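Avirulence protein AvrP123 (Melampsora lini, PDB 5VJJ) is a zinc-binding effector of flax rust that is recognised by the flax resistance protein P and may act in the plant nucleus. Local coordinates at residues V31-T36 against V67-V72; Q53-C58 against P63-A68. All coordinates share one frame; numbering follows the deposited sequence.

Contact 1: V31-T36 against V67-V72. With ZN (zinc ion), chain D.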
loop_
_atom_site.group_PDB
_atom_site.type_symbol
_atom_site.label_atom_id
_atom_site.label_comp_id
_atom_site.label_asym_id
_atom_site.label_seq_id
_atom_site.Cartn_x
_atom_site.Cartn_y
_atom_site.Cartn_z
ATOM N N VAL A 31 -3.713 6.882 -0.636
ATOM C CA VAL A 31 -4.909 6.380 -1.301
ATOM C C VAL A 31 -5.859 5.818 -0.252
ATOM O O VAL A 31 -5.494 5.610 0.906
ATOM C CB VAL A 31 -4.588 5.287 -2.352
ATOM C CG1 VAL A 31 -3.946 5.896 -3.575
ATOM C CG2 VAL A 31 -3.699 4.207 -1.753
ATOM N N ARG A 32 -7.097 5.564 -0.675
ATOM C CA ARG A 32 -8.058 4.868 0.164
ATOM C C ARG A 32 -7.654 3.408 0.297
ATOM O O ARG A 32 -7.322 2.754 -0.697
ATOM C CB ARG A 32 -9.460 4.958 -0.433
ATOM C CG ARG A 32 -10.123 6.318 -0.359
ATOM C CD ARG A 32 -11.510 6.271 -1.005
ATOM N NE ARG A 32 -12.245 7.520 -0.846
ATOM C CZ ARG A 32 -13.399 7.794 -1.448
ATOM N NH1 ARG A 32 -13.955 6.907 -2.263
ATOM N NH2 ARG A 32 -13.994 8.960 -1.244
ATOM N N CYS A 33 -7.694 2.893 1.523
ATOM C CA CYS A 33 -7.486 1.474 1.768
ATOM C C CYS A 33 -8.813 0.745 1.603
ATOM O O CYS A 33 -9.810 1.106 2.238
ATOM C CB CYS A 33 -6.916 1.236 3.164
ATOM S SG CYS A 33 -6.725 -0.513 3.532
ATOM N N ARG A 34 -8.824 -0.275 0.748
ATOM C CA ARG A 34 -10.035 -1.019 0.426
ATOM C C ARG A 34 -10.160 -2.332 1.193
ATOM O O ARG A 34 -11.112 -3.080 0.958
ATOM C CB ARG A 34 -10.088 -1.301 -1.080
ATOM C CG ARG A 34 -10.284 -0.061 -1.925
ATOM C CD ARG A 34 -10.318 -0.400 -3.398
ATOM N NE ARG A 34 -11.170 0.521 -4.142
ATOM C CZ ARG A 34 -11.444 0.412 -5.438
ATOM N NH1 ARG A 34 -10.930 -0.582 -6.152
ATOM N NH2 ARG A 34 -12.235 1.302 -6.021
ATOM N N ALA A 35 -9.236 -2.626 2.105
ATOM C CA ALA A 35 -9.306 -3.872 2.855
ATOM C C ALA A 35 -10.565 -3.914 3.715
ATOM O O ALA A 35 -11.089 -2.880 4.142
ATOM C CB ALA A 35 -8.069 -4.032 3.736
ATOM N N THR A 36 -11.059 -5.127 3.955
ATOM C CA THR A 36 -12.148 -5.352 4.896
ATOM C C THR A 36 -11.586 -5.689 6.270
ATOM O O THR A 36 -10.522 -6.302 6.394
ATOM C CB THR A 36 -13.064 -6.488 4.432
ATOM O OG1 THR A 36 -12.278 -7.648 4.138
ATOM C CG2 THR A 36 -13.861 -6.081 3.197
ATOM N N VAL A 67 -0.766 -1.465 -3.553
ATOM C CA VAL A 67 -1.045 -0.573 -2.432
ATOM C C VAL A 67 -0.595 -1.241 -1.141
ATOM O O VAL A 67 -0.702 -2.464 -0.989
ATOM C CB VAL A 67 -2.542 -0.199 -2.373
ATOM C CG1 VAL A 67 -2.868 0.593 -1.112
ATOM C CG2 VAL A 67 -2.936 0.607 -3.602
ATOM N N ALA A 68 -0.083 -0.432 -0.217
ATOM C CA ALA A 68 0.335 -0.889 1.099
ATOM C C ALA A 68 -0.306 -0.000 2.154
ATOM O O ALA A 68 -0.500 1.200 1.940
ATOM C CB ALA A 68 1.860 -0.860 1.251
ATOM N N CYS A 69 -0.636 -0.601 3.298
ATOM C CA CYS A 69 -1.377 0.088 4.343
ATOM C C CYS A 69 -0.828 -0.299 5.705
ATOM O O CYS A 69 -0.539 -1.471 5.955
ATOM C CB CYS A 69 -2.873 -0.248 4.284
ATOM S SG CYS A 69 -3.894 0.694 5.444
ATOM N N SER A 70 -0.708 0.693 6.588
ATOM C CA SER A 70 -0.243 0.480 7.951
ATOM C C SER A 70 -1.379 0.419 8.965
ATOM O O SER A 70 -1.122 0.190 10.151
ATOM C CB SER A 70 0.739 1.584 8.350
ATOM O OG SER A 70 1.941 1.491 7.601
ATOM N N GLY A 71 -2.620 0.624 8.536
ATOM C CA GLY A 71 -3.749 0.483 9.435
ATOM C C GLY A 71 -3.882 -0.936 9.952
ATOM O O GLY A 71 -3.274 -1.885 9.456
ATOM N N VAL A 72 -4.712 -1.078 10.982
ATOM C CA VAL A 72 -4.981 -2.378 11.586
ATOM C C VAL A 72 -6.210 -2.966 10.906
ATOM O O VAL A 72 -7.304 -2.397 10.984
ATOM C CB VAL A 72 -5.187 -2.263 13.104
ATOM C CG1 VAL A 72 -5.490 -3.628 13.706
ATOM C CG2 VAL A 72 -3.958 -1.655 13.765
HETATM ZN ZN ZN D . -5.793 -0.401 5.625
#

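Contact 2: Q53-C58 against P63-A68. With ZN (zinc ion), chain C.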
loop_
_atom_site.group_PDB
_atom_site.type_symbol
_atom_site.label_atom_id
_atom_site.label_comp_id
_atom_site.label_asym_id
_atom_site.label_seq_id
_atom_site.Cartn_x
_atom_site.Cartn_y
_atom_site.Cartn_z
ATOM N N GLN A 53 0.051 4.039 -2.499
ATOM C CA GLN A 53 0.126 3.311 -3.753
ATOM C C GLN A 53 1.493 3.526 -4.387
ATOM O O GLN A 53 2.047 4.632 -4.340
ATOM C CB GLN A 53 -0.976 3.751 -4.714
ATOM C CG GLN A 53 -1.014 2.955 -6.003
ATOM C CD GLN A 53 -2.263 3.238 -6.811
ATOM O OE1 GLN A 53 -3.220 3.826 -6.307
ATOM N NE2 GLN A 53 -2.258 2.828 -8.072
ATOM N N TYR A 54 2.036 2.456 -4.965
ATOM C CA TYR A 54 3.354 2.471 -5.577
ATOM C C TYR A 54 3.211 2.233 -7.071
ATOM O O TYR A 54 2.557 1.275 -7.490
ATOM C CB TYR A 54 4.263 1.412 -4.951
ATOM C CG TYR A 54 4.395 1.541 -3.450
ATOM C CD1 TYR A 54 5.217 2.509 -2.885
ATOM C CD2 TYR A 54 3.695 0.697 -2.597
ATOM C CE1 TYR A 54 5.336 2.632 -1.510
ATOM C CE2 TYR A 54 3.807 0.813 -1.222
ATOM C CZ TYR A 54 4.629 1.780 -0.686
ATOM O OH TYR A 54 4.742 1.896 0.677
ATOM N N MET A 55 3.802 3.124 -7.861
ATOM C CA MET A 55 3.860 3.001 -9.311
ATOM C C MET A 55 5.308 2.734 -9.693
ATOM O O MET A 55 6.199 3.511 -9.336
ATOM C CB MET A 55 3.353 4.274 -9.991
ATOM C CG MET A 55 1.854 4.508 -9.868
ATOM S SD MET A 55 0.934 3.431 -10.980
ATOM C CE MET A 55 -0.566 4.378 -11.198
ATOM N N TYR A 56 5.544 1.638 -10.407
ATOM C CA TYR A 56 6.897 1.286 -10.800
ATOM C C TYR A 56 6.865 0.540 -12.127
ATOM O O TYR A 56 5.805 0.191 -12.651
ATOM C CB TYR A 56 7.581 0.456 -9.715
ATOM C CG TYR A 56 6.724 -0.669 -9.198
ATOM C CD1 TYR A 56 5.913 -0.494 -8.089
ATOM C CD2 TYR A 56 6.722 -1.909 -9.822
ATOM C CE1 TYR A 56 5.128 -1.522 -7.612
ATOM C CE2 TYR A 56 5.947 -2.937 -9.350
ATOM C CZ TYR A 56 5.151 -2.744 -8.246
ATOM O OH TYR A 56 4.366 -3.781 -7.775
ATOM N N ARG A 57 8.057 0.311 -12.672
ATOM C CA ARG A 57 8.253 -0.351 -13.959
ATOM C C ARG A 57 9.197 -1.523 -13.710
ATOM O O ARG A 57 10.415 -1.359 -13.745
ATOM C CB ARG A 57 8.819 0.622 -14.995
ATOM C CG ARG A 57 9.032 0.026 -16.389
ATOM C CD ARG A 57 7.763 0.085 -17.219
ATOM N NE ARG A 57 7.491 1.434 -17.711
ATOM C CZ ARG A 57 7.802 1.878 -18.929
ATOM N NH1 ARG A 57 8.398 1.087 -19.815
ATOM N NH2 ARG A 57 7.508 3.125 -19.264
ATOM N N CYS A 58 8.636 -2.702 -13.458
ATOM C CA CYS A 58 9.459 -3.858 -13.112
ATOM C C CYS A 58 10.201 -4.369 -14.343
ATOM O O CYS A 58 9.589 -4.529 -15.406
ATOM C CB CYS A 58 8.597 -4.975 -12.533
ATOM S SG CYS A 58 9.546 -6.434 -12.044
ATOM N N PRO A 63 5.245 -2.253 -16.435
ATOM C CA PRO A 63 4.437 -1.351 -15.596
ATOM C C PRO A 63 3.534 -2.085 -14.615
ATOM O O PRO A 63 2.720 -2.914 -15.031
ATOM C CB PRO A 63 3.613 -0.561 -16.623
ATOM C CG PRO A 63 4.427 -0.606 -17.886
ATOM C CD PRO A 63 5.149 -1.925 -17.869
ATOM N N ARG A 64 3.659 -1.792 -13.321
ATOM C CA ARG A 64 2.858 -2.474 -12.311
ATOM C C ARG A 64 2.690 -1.564 -11.102
ATOM O O ARG A 64 3.413 -0.579 -10.936
ATOM C CB ARG A 64 3.489 -3.813 -11.901
ATOM C CG ARG A 64 2.567 -4.709 -11.084
ATOM C CD ARG A 64 3.157 -6.093 -10.875
ATOM N NE ARG A 64 2.203 -7.005 -10.248
ATOM C CZ ARG A 64 2.436 -8.293 -10.015
ATOM N NH1 ARG A 64 3.597 -8.838 -10.360
ATOM N NH2 ARG A 64 1.505 -9.039 -9.437
ATOM N N SER A 65 1.719 -1.908 -10.256
ATOM C CA SER A 65 1.374 -1.094 -9.101
ATOM C C SER A 65 0.759 -1.977 -8.022
ATOM O O SER A 65 0.195 -3.033 -8.315
ATOM C CB SER A 65 0.395 0.025 -9.495
ATOM O OG SER A 65 0.067 0.852 -8.388
ATOM N N HIS A 66 0.880 -1.534 -6.768
ATOM C CA HIS A 66 0.205 -2.178 -5.647
ATOM C C HIS A 66 0.138 -1.187 -4.493
ATOM O O HIS A 66 0.892 -0.211 -4.442
ATOM C CB HIS A 66 0.903 -3.477 -5.211
ATOM C CG HIS A 66 2.135 -3.269 -4.385
ATOM N ND1 HIS A 66 3.405 -3.487 -4.873
ATOM C CD2 HIS A 66 2.290 -2.892 -3.093
ATOM C CE1 HIS A 66 4.289 -3.241 -3.925
ATOM N NE2 HIS A 66 3.639 -2.875 -2.834
ATOM N N VAL A 67 -0.766 -1.465 -3.553
ATOM C CA VAL A 67 -1.045 -0.573 -2.432
ATOM C C VAL A 67 -0.595 -1.241 -1.141
ATOM O O VAL A 67 -0.702 -2.464 -0.989
ATOM C CB VAL A 67 -2.542 -0.199 -2.373
ATOM C CG1 VAL A 67 -2.868 0.593 -1.112
ATOM C CG2 VAL A 67 -2.936 0.607 -3.602
ATOM N N ALA A 68 -0.083 -0.432 -0.217
ATOM C CA ALA A 68 0.335 -0.889 1.099
ATOM C C ALA A 68 -0.306 -0.000 2.154
ATOM O O ALA A 68 -0.500 1.200 1.940
ATOM C CB ALA A 68 1.860 -0.860 1.251
HETATM ZN ZN ZN C . 7.881 -7.715 -11.009
#

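Contact 1: V31-T36 against V67-V72
Cys33 and Cys69 meet through a shared zinc ion, the loop 31-36 supplying one thiolate and the end of the strand reaching Cys69 the other. From Cys33 the side chain can be followed outward: CB lies 3.2 Å from the zinc and 3.8 Å from Cys69 SG, and Cys33 SG, turned opposite the backbone N (chi1 177°), then lies 2.3 Å from the zinc. Cys69 takes the same torsion (chi1 -174°), its SG standing 2.2 Å from the metal. The two sulfurs, Cys33 SG and Cys69 SG, are thus 3.6 Å apart, neighbours in one coordination shell rather than a disulfide. Cys47 and His73 contribute the remaining ligands, making a site of three cysteines and one histidine.

Each thiolate also accepts a backbone N-H from two residues further on: Ala35 N points at Cys33 SG over 3.6 Å, and Gly71 N at Cys69 SG over 3.3 Å with an N-H...S angle of 154°. Gly71, with no side chain, brings its N-H to the sulfur beside the zinc.

Beyond the metal, the contact is a small apolar touch. Val31 CG2 and Val67 CG1 reach toward each other tip to tip at 3.8 Å, and Val67 CG2 sits slightly farther from the same methyl. Valines suit the spot, since a branched side chain brings methyls together close to the backbone without a long chain, and Val31 also rests on Gln53 of strand 51-58.

With little apolar area joining the segments, the zinc is their main tie. The N-H groups aimed at the sulfurs would probably temper the negative charge that three thiolates bring to one metal ion.

Contact 2: Q53-C58 against P63-A68
Tyr56 and His66 both carry CG between the backbone N and the carbonyl carbon (chi1 47° and 78°), which swings their rings together from neighbouring strands. Tyr56 OH arrives at the edge of the imidazole, in its plane, and hydrogen-bonds His66 ND1 at 3.1 Å; either atom could be the donor. The side chains cross at about a right angle. Arg64 O sits over one face of the Tyr56 ring, above its centre and 3.5 Å from its plane, while Arg64 CB and CG run alongside CE2 and OH. A tyrosine suits this place, since its flat face can cover the strand while its hydroxyl meets a polar partner. His66 NE2 lies 3.6 Å from Tyr54 CD2, the two rings meeting at a slant with their planes 55° apart, and Ala68 CB, small enough to fit, touches the edge of the Tyr54 ring at CE2. Tyr54, Tyr56 and His66 form an aromatic cluster.

On the face bearing Gln53, Met55 and Ser65, the serine OG is gripped twice. Ser65 OG donates to Tyr54 O at 2.7 Å from above the carbonyl plane, and accepts from Gln53 NE2 at 3.1 Å, close to the amide plane. The extended glutamine chain is long enough to reach it, and Met55 SD packs on Ser65 CB. At the far end, Arg57 CD lies against Pro63 CD at 3.4 Å.

Tyr56 and Arg64 form a hydrogen-bonded pair through N-H...O bonds in both directions. Tyr54 N donates to His66 O; His66 N returns only a weak bond to Tyr54 O. The arrangement is an antiparallel beta hairpin with a Cys4 zinc site at its turn, where Cys58 and Cys61 meet Cys16 and Cys18 from earlier in the chain.

In the fold
Both contacts lie near the surface and use the strand 64-69, sharing Val67 and Ala68, but they bind it by different means. Contact 2 is the hairpin proper, a ladder of backbone bonds with an aromatic cluster on one face and Ser65 and Gln53 on the other; it buries 605 Å², against 164 Å² in contact 1. Contact 1 lies where the strand runs out into a turn, and a loop is joined to it chiefly by zinc. Their centres lie about 15 Å apart, yet they touch where Val31 CG1 packs on Gln53 OE1 at 3.5 Å. The four-cysteine zinc site sits at the hairpin turn, the site with His73 where strand 64-69 runs out.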